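Local coordinates for protein putative tRNA (Adenine(37)-N6)-methyltransferase (Pseudomonas aeruginosa, PDB 7BTU) that probably transfers a methyl group from S-adenosyl-L-methionine to the threonylcarbamoyl-modified adenosine at position 37 of tRNA, at residues S12-I17 and T131-I136; S108-E113 and S123-L128. One frame throughout, in Å; residues are numbered along the deposited sequence.

Interaction 1: residues S12-I17 and T131-I136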
ATOM      1  N   SER B  12       4.003  15.069   9.074  1.00 16.92           N
ATOM      2  CA  SER B  12       4.899  15.991   8.364  1.00 19.04           C
ATOM      3  C   SER B  12       5.749  15.217   7.370  1.00 20.26           C
ATOM      4  O   SER B  12       6.128  14.073   7.649  1.00 21.50           O
ATOM      5  CB  SER B  12       5.854  16.699   9.346  1.00 24.22           C
ATOM      6  OG  SER B  12       5.237  17.786   9.958  1.00 30.04           O
ATOM      7  N   PRO B  13       6.078  15.802   6.221  1.00 19.58           N
ATOM      8  CA  PRO B  13       6.833  15.029   5.222  1.00 18.69           C
ATOM      9  C   PRO B  13       8.188  14.644   5.784  1.00 17.88           C
ATOM     10  O   PRO B  13       8.830  15.441   6.463  1.00 17.98           O
ATOM     11  CB  PRO B  13       6.991  15.990   4.032  1.00 19.56           C
ATOM     12  CG  PRO B  13       6.066  17.196   4.320  1.00 25.17           C
ATOM     13  CD  PRO B  13       5.737  17.176   5.802  1.00 19.15           C
ATOM     14  N   ILE B  14       8.623  13.413   5.470  1.00 18.45           N
ATOM     15  CA  ILE B  14      10.025  13.039   5.663  1.00 19.63           C
ATOM     16  C   ILE B  14      10.885  13.454   4.479  1.00 19.26           C
ATOM     17  O   ILE B  14      12.112  13.401   4.565  1.00 19.35           O
ATOM     18  CB  ILE B  14      10.095  11.524   5.904  1.00 17.80           C
ATOM     19  CG1 ILE B  14       9.426  10.788   4.759  1.00 18.24           C
ATOM     20  CG2 ILE B  14       9.349  11.188   7.229  1.00 17.73           C
ATOM     21  CD1 ILE B  14       9.841   9.336   4.593  1.00 19.78           C
ATOM     22  N   GLY B  15      10.269  13.854   3.367  1.00 19.50           N
ATOM     23  CA  GLY B  15      11.052  14.250   2.203  1.00 19.31           C
ATOM     24  C   GLY B  15      10.111  14.644   1.075  1.00 17.97           C
ATOM     25  O   GLY B  15       8.883  14.649   1.238  1.00 15.22           O
ATOM     26  N   TYR B  16      10.720  15.057  -0.049  1.00 16.12           N
ATOM     27  CA  TYR B  16       9.957  15.559  -1.188  1.00 15.47           C
ATOM     28  C   TYR B  16      10.461  14.868  -2.446  1.00 14.94           C
ATOM     29  O   TYR B  16      11.666  14.600  -2.569  1.00 19.59           O
ATOM     30  CB  TYR B  16      10.096  17.082  -1.349  1.00 18.37           C
ATOM     31  CG  TYR B  16       9.323  17.837  -0.288  1.00 23.04           C
ATOM     32  CD1 TYR B  16       7.990  18.200  -0.491  1.00 23.61           C
ATOM     33  CD2 TYR B  16       9.935  18.212   0.910  1.00 22.03           C
ATOM     34  CE1 TYR B  16       7.272  18.947   0.495  1.00 22.85           C
ATOM     35  CE2 TYR B  16       9.239  18.917   1.883  1.00 24.34           C
ATOM     36  CZ  TYR B  16       7.917  19.275   1.692  1.00 26.54           C
ATOM     37  OH  TYR B  16       7.258  19.986   2.703  1.00 26.96           O
ATOM     38  N   ILE B  17       9.530  14.607  -3.373  1.00 16.94           N
ATOM     39  CA  ILE B  17       9.836  13.987  -4.664  1.00 17.18           C
ATOM     40  C   ILE B  17      10.373  15.031  -5.642  1.00 17.81           C
ATOM     41  O   ILE B  17       9.853  16.149  -5.742  1.00 19.57           O
ATOM     42  CB  ILE B  17       8.579  13.305  -5.237  1.00 17.61           C
ATOM     43  CG1 ILE B  17       8.215  12.075  -4.366  1.00 16.22           C
ATOM     44  CG2 ILE B  17       8.833  12.897  -6.704  1.00 17.05           C
ATOM     45  CD1 ILE B  17       9.264  10.901  -4.454  1.00 14.14           C
ATOM     46  N   THR B 131       6.052  16.290  -4.760  1.00 14.39           N
ATOM     47  CA  THR B 131       5.132  15.569  -3.907  1.00 16.80           C
ATOM     48  C   THR B 131       5.737  15.386  -2.510  1.00 13.99           C
ATOM     49  O   THR B 131       6.858  14.866  -2.409  1.00 13.04           O
ATOM     50  CB  THR B 131       4.807  14.215  -4.507  1.00 18.75           C
ATOM     51  OG1 THR B 131       4.021  14.390  -5.723  1.00 16.85           O
ATOM     52  CG2 THR B 131       3.977  13.429  -3.431  1.00 18.90           C
ATOM     53  N   PRO B 132       5.028  15.748  -1.427  1.00 16.99           N
ATOM     54  CA  PRO B 132       5.553  15.464  -0.067  1.00 15.63           C
ATOM     55  C   PRO B 132       5.340  13.993   0.274  1.00 15.54           C
ATOM     56  O   PRO B 132       4.241  13.464   0.117  1.00 17.95           O
ATOM     57  CB  PRO B 132       4.715  16.363   0.864  1.00 18.21           C
ATOM     58  CG  PRO B 132       3.861  17.264  -0.045  1.00 18.53           C
ATOM     59  CD  PRO B 132       3.744  16.487  -1.372  1.00 16.72           C
ATOM     60  N   VAL B 133       6.370  13.349   0.807  1.00 16.70           N
ATOM     61  CA  VAL B 133       6.300  11.925   1.154  1.00 15.77           C
ATOM     62  C   VAL B 133       6.255  11.798   2.675  1.00 13.65           C
ATOM     63  O   VAL B 133       7.011  12.474   3.379  1.00 14.56           O
ATOM     64  CB  VAL B 133       7.497  11.165   0.547  1.00 15.27           C
ATOM     65  CG1 VAL B 133       7.607   9.706   1.072  1.00 14.86           C
ATOM     66  CG2 VAL B 133       7.342  11.131  -1.008  1.00 16.72           C
ATOM     67  N   LEU B 134       5.396  10.890   3.172  1.00 15.30           N
ATOM     68  CA  LEU B 134       5.257  10.624   4.611  1.00 13.85           C
ATOM     69  C   LEU B 134       5.966   9.385   5.097  1.00 14.91           C
ATOM     70  O   LEU B 134       6.254   9.294   6.321  1.00 18.49           O
ATOM     71  CB  LEU B 134       3.779  10.449   5.012  1.00 14.40           C
ATOM     72  CG  LEU B 134       2.860  11.555   4.514  1.00 17.09           C
ATOM     73  CD1 LEU B 134       1.390  11.210   4.824  1.00 15.64           C
ATOM     74  CD2 LEU B 134       3.315  12.890   5.208  1.00 18.15           C
ATOM     75  N   ASP B 135       6.205   8.403   4.233  1.00 14.97           N
ATOM     76  CA  ASP B 135       6.754   7.137   4.740  1.00 13.97           C
ATOM     77  C   ASP B 135       7.385   6.396   3.571  1.00 14.31           C
ATOM     78  O   ASP B 135       7.026   6.617   2.416  1.00 13.93           O
ATOM     79  CB  ASP B 135       5.643   6.279   5.386  1.00 14.23           C
ATOM     80  CG  ASP B 135       6.202   5.032   6.112  1.00 26.53           C
ATOM     81  OD1 ASP B 135       7.057   5.223   6.979  1.00 23.69           O
ATOM     82  OD2 ASP B 135       5.845   3.882   5.735  1.00 28.79           O
ATOM     83  N   ILE B 136       8.335   5.523   3.895  1.00 14.28           N
ATOM     84  CA  ILE B 136       8.969   4.556   3.000  1.00 12.05           C
ATOM     85  C   ILE B 136       8.890   3.210   3.711  1.00 17.14           C
ATOM     86  O   ILE B 136       9.254   3.120   4.897  1.00 16.42           O
ATOM     87  CB  ILE B 136      10.460   4.878   2.772  1.00 13.45           C
ATOM     88  CG1 ILE B 136      10.645   6.311   2.248  1.00 17.17           C
ATOM     89  CG2 ILE B 136      11.110   3.783   1.866  1.00 18.07           C
ATOM     90  CD1 ILE B 136      12.038   6.880   2.534  1.00 18.12           C
TER

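Interaction 2: residues S108-E113 and S123-L128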
ATOM      1  N   SER B 108       2.004   4.557  -3.223  1.00 14.12           N
ATOM      2  CA  SER B 108       2.442   4.055  -4.508  1.00 19.71           C
ATOM      3  C   SER B 108       3.634   3.114  -4.318  1.00 16.33           C
ATOM      4  O   SER B 108       4.422   3.258  -3.370  1.00 14.06           O
ATOM      5  CB  SER B 108       2.738   5.208  -5.456  1.00 25.99           C
ATOM      6  OG  SER B 108       4.034   5.687  -5.332  1.00 30.62           O
ATOM      7  N   VAL B 109       3.735   2.124  -5.215  1.00 17.36           N
ATOM      8  CA  VAL B 109       4.870   1.201  -5.217  1.00 18.58           C
ATOM      9  C   VAL B 109       5.766   1.631  -6.353  1.00 21.07           C
ATOM     10  O   VAL B 109       5.280   1.925  -7.459  1.00 18.87           O
ATOM     11  CB  VAL B 109       4.446  -0.279  -5.326  1.00 18.96           C
ATOM     12  CG1 VAL B 109       3.431  -0.514  -6.425  1.00 24.22           C
ATOM     13  CG2 VAL B 109       5.686  -1.175  -5.570  1.00 17.91           C
ATOM     14  N   VAL B 110       7.070   1.745  -6.061  1.00 16.05           N
ATOM     15  CA  VAL B 110       8.013   2.278  -7.030  1.00 13.76           C
ATOM     16  C   VAL B 110       9.247   1.410  -6.974  1.00 18.04           C
ATOM     17  O   VAL B 110       9.591   0.867  -5.931  1.00 13.84           O
ATOM     18  CB  VAL B 110       8.292   3.791  -6.720  1.00 19.53           C
ATOM     19  CG1 VAL B 110       8.947   3.974  -5.394  1.00 19.15           C
ATOM     20  CG2 VAL B 110       9.075   4.477  -7.785  1.00 19.16           C
ATOM     21  N   ARG B 111       9.943   1.326  -8.091  1.00 15.09           N
ATOM     22  CA  ARG B 111      11.198   0.602  -8.140  1.00 17.05           C
ATOM     23  C   ARG B 111      12.287   1.439  -7.485  1.00 15.54           C
ATOM     24  O   ARG B 111      12.426   2.634  -7.781  1.00 14.76           O
ATOM     25  CB  ARG B 111      11.580   0.310  -9.604  1.00 18.12           C
ATOM     26  CG  ARG B 111      12.908  -0.459  -9.672  1.00 23.73           C
ATOM     27  CD  ARG B 111      12.631  -1.920  -9.498  1.00 31.18           C
ATOM     28  NE  ARG B 111      13.668  -2.738 -10.132  1.00 33.71           N
ATOM     29  CZ  ARG B 111      14.838  -2.979  -9.558  1.00 34.25           C
ATOM     30  NH1 ARG B 111      15.091  -2.471  -8.342  1.00 26.40           N
ATOM     31  NH2 ARG B 111      15.747  -3.730 -10.191  1.00 38.54           N
ATOM     32  N   LEU B 112      13.042   0.819  -6.556  1.00 14.29           N
ATOM     33  CA  LEU B 112      14.147   1.479  -5.872  1.00 15.58           C
ATOM     34  C   LEU B 112      15.408   1.160  -6.681  1.00 20.93           C
ATOM     35  O   LEU B 112      15.826   0.001  -6.743  1.00 21.22           O
ATOM     36  CB  LEU B 112      14.287   0.965  -4.420  1.00 15.00           C
ATOM     37  CG  LEU B 112      15.459   1.542  -3.640  1.00 15.55           C
ATOM     38  CD1 LEU B 112      15.325   3.074  -3.523  1.00 14.82           C
ATOM     39  CD2 LEU B 112      15.448   0.941  -2.174  1.00 14.47           C
ATOM     40  N   GLU B 113      15.987   2.174  -7.331  1.00 16.17           N
ATOM     41  CA  GLU B 113      17.205   1.928  -8.111  1.00 19.42           C
ATOM     42  C   GLU B 113      18.427   1.909  -7.218  1.00 22.46           C
ATOM     43  O   GLU B 113      19.423   1.285  -7.563  1.00 21.89           O
ATOM     44  CB  GLU B 113      17.389   3.004  -9.183  1.00 23.52           C
ATOM     45  CG  GLU B 113      16.302   2.945 -10.259  1.00 21.74           C
ATOM     46  CD  GLU B 113      16.460   1.709 -11.204  1.00 31.09           C
ATOM     47  OE1 GLU B 113      15.486   1.314 -11.885  1.00 33.28           O
ATOM     48  OE2 GLU B 113      17.563   1.124 -11.245  1.00 39.57           O
ATOM     49  N   SER B 123      12.550   4.643 -10.055  1.00 15.56           N
ATOM     50  CA  SER B 123      12.206   4.500 -11.470  1.00 16.68           C
ATOM     51  C   SER B 123      10.826   3.902 -11.543  1.00 17.89           C
ATOM     52  O   SER B 123      10.322   3.330 -10.562  1.00 15.35           O
ATOM     53  CB  SER B 123      13.209   3.621 -12.230  1.00 20.87           C
ATOM     54  OG  SER B 123      13.077   2.315 -11.744  1.00 24.63           O
ATOM     55  N   GLY B 124      10.195   4.096 -12.701  1.00 19.10           N
ATOM     56  CA  GLY B 124       8.811   3.712 -12.786  1.00 17.33           C
ATOM     57  C   GLY B 124       7.949   4.559 -11.891  1.00 16.83           C
ATOM     58  O   GLY B 124       6.966   4.058 -11.342  1.00 20.79           O
ATOM     59  N   ILE B 125       8.271   5.822 -11.757  1.00 17.76           N
ATOM     60  CA  ILE B 125       7.634   6.654 -10.744  1.00 19.69           C
ATOM     61  C   ILE B 125       6.257   7.095 -11.247  1.00 21.24           C
ATOM     62  O   ILE B 125       6.020   7.198 -12.455  1.00 15.97           O
ATOM     63  CB  ILE B 125       8.562   7.858 -10.437  1.00 22.00           C
ATOM     64  CG1 ILE B 125       8.292   8.447  -9.042  1.00 26.46           C
ATOM     65  CG2 ILE B 125       8.490   8.978 -11.525  1.00 22.17           C
ATOM     66  CD1 ILE B 125       9.290   9.493  -8.678  1.00 28.54           C
ATOM     67  N   ASP B 126       5.316   7.346 -10.316  1.00 15.59           N
ATOM     68  CA  ASP B 126       4.012   7.874 -10.690  1.00 19.23           C
ATOM     69  C   ASP B 126       3.639   9.090  -9.862  1.00 20.00           C
ATOM     70  O   ASP B 126       2.452   9.314  -9.620  1.00 21.11           O
ATOM     71  CB  ASP B 126       2.927   6.801 -10.561  1.00 24.40           C
ATOM     72  CG  ASP B 126       2.707   6.318  -9.111  1.00 26.89           C
ATOM     73  OD1 ASP B 126       3.486   6.712  -8.185  1.00 25.75           O
ATOM     74  OD2 ASP B 126       1.751   5.513  -8.905  1.00 27.65           O
ATOM     75  N   LEU B 127       4.623   9.802  -9.318  1.00 18.83           N
ATOM     76  CA  LEU B 127       4.373  10.922  -8.419  1.00 17.47           C
ATOM     77  C   LEU B 127       4.777  12.222  -9.071  1.00 19.25           C
ATOM     78  O   LEU B 127       5.831  12.295  -9.698  1.00 16.69           O
ATOM     79  CB  LEU B 127       5.155  10.764  -7.092  1.00 19.32           C
ATOM     80  CG  LEU B 127       4.728   9.526  -6.299  1.00 22.94           C
ATOM     81  CD1 LEU B 127       5.575   9.390  -5.060  1.00 19.84           C
ATOM     82  CD2 LEU B 127       3.257   9.633  -5.919  1.00 20.83           C
ATOM     83  N   LEU B 128       3.998  13.263  -8.823  1.00 16.22           N
ATOM     84  CA  LEU B 128       4.316  14.585  -9.343  1.00 19.31           C
ATOM     85  C   LEU B 128       5.552  15.160  -8.676  1.00 17.21           C
ATOM     86  O   LEU B 128       5.827  14.912  -7.491  1.00 17.56           O
ATOM     87  CB  LEU B 128       3.131  15.542  -9.105  1.00 18.31           C
ATOM     88  CG  LEU B 128       1.911  15.219  -9.974  1.00 20.16           C
ATOM     89  CD1 LEU B 128       0.655  15.995  -9.450  1.00 23.45           C
ATOM     90  CD2 LEU B 128       2.148  15.604 -11.482  1.00 22.04           C
TER
HETATM   91  O   HOH W   1       5.272   4.156  -9.130  1.00 24.72           O
HETATM   92  O   HOH W   2       2.541   2.609  -8.462  1.00 32.94           O

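Interaction 1: residues S12-I17 and T131-I136
A classic beta bulge sets two consecutive residues, Ile14 and Gly15, against the single Val133 of the antiparallel neighbour. Its evidence is the bonding of one residue to two: Val133 N donates to Gly15 O at 2.9 Å with an almost straight N-H...O angle of 175°, whereas Val133 O receives Ile14 N at 2.8 Å with a more bent 136°. Pro13 CA adds a CA-H...O contact to that same carbonyl. Beyond the bulge, Ile17 N bonds to Thr131 O, 2.9 Å away.

The two surfaces differ. On one, Pro132 CB touches both Tyr16 CE1 (3.7 Å) and Pro13 CG (3.8 Å), the two proline rings lying side by side and the tyrosine meeting its proline obliquely. On the other, Ile17 CG1 reaches Val133 CG2 at 3.6 Å. The Ile14 side chain, with CG1 turned between N and the carbonyl carbon (chi1 55°), extends CD1 to within 3.9 Å of Ile136 CD1.

Arg101 of the second subunit forms a salt bridge with Asp135, and Asn103 of that subunit, through its side-chain amide, bonds to Ser12 O and Leu134 O. Backbone bonds thus set the register and apolar side chains fill both faces, while carbonyls and Asp135 give the second subunit polar partners beside apolar contacts.

Interaction 2: residues S108-E113 and S123-L128
Ser123 meets the strand 108-113 through both backbone and side chain. Its N donates to Arg111 O at 3.0 Å, and Arg111 N returns a longer bond to Ser123 O at 3.2 Å, so the two residues form an antiparallel hydrogen-bonded pair. The hydroxyl then donates to Glu113: Ser123 OG lies 2.6 Å from Glu113 OE1 and approaches the anti lone pair, away from the other carboxylate oxygen. A bend in the glutamate chain at chi2 (-72°) brings the carboxylate back over the serine, while Arg111 CB packs against the same hydroxyl.

At the far end, Ser108 OG donates to Asp126 OD1 over 3.1 Å, here on the syn side of the carboxylate. Asp126 CG sits between its backbone N and carbonyl carbon (chi1 64°), which brings the carboxylate within reach of Ser108. Between these ends Val110 CG2 rests 3.3 Å from Ser123 O and 4.2 Å from Ile125 CG1.

Two waters occupy the widening gap, where the Ser108 and Asp126 CA atoms are already 7.4 Å apart. One links Val109 O with Gly124 O; the other, 3.0 Å from Asp126 OD2, connects it to Val109 O. Gly124, with positive phi (66°), lies where the chain departs from strand pairing.

Farther out, Arg111 NH1 bonds to Ser60 O, Val110 packs on Val62 and Leu122, and Leu127 touches Leu64 and Phe66. Ile125 also makes a backbone bond with Ala37. The arrangement is that of a beta hairpin, strands 105-116 and 119-123, whose second arm peels away into a loop bridged by water and side chains in the closed antiparallel barrel of the TrmO N-terminal domain.

How the interactions relate
Interaction 1 joins strands 15-19 and 132-138, the first and last in the six-strand barrel order, so its bonds close the sheet; interaction 2 lies on strand 105-116 and the loop that follows its neighbour 119-123. Their centres are 13 Å apart. In sequence, 12-17 comes first, then 108-113, 123-128 and finally 131-136, so both segments of interaction 2 fall between those of interaction 1. Direct packing connects them: Ile17 CG1 is 3.8 Å from Leu127 CD1, and Ile17 CG2 is 4.0 Å from Ile125 CD1. The loop leaving the hairpin therefore packs against the barrel-closing strand before the chain enters strand 132-138.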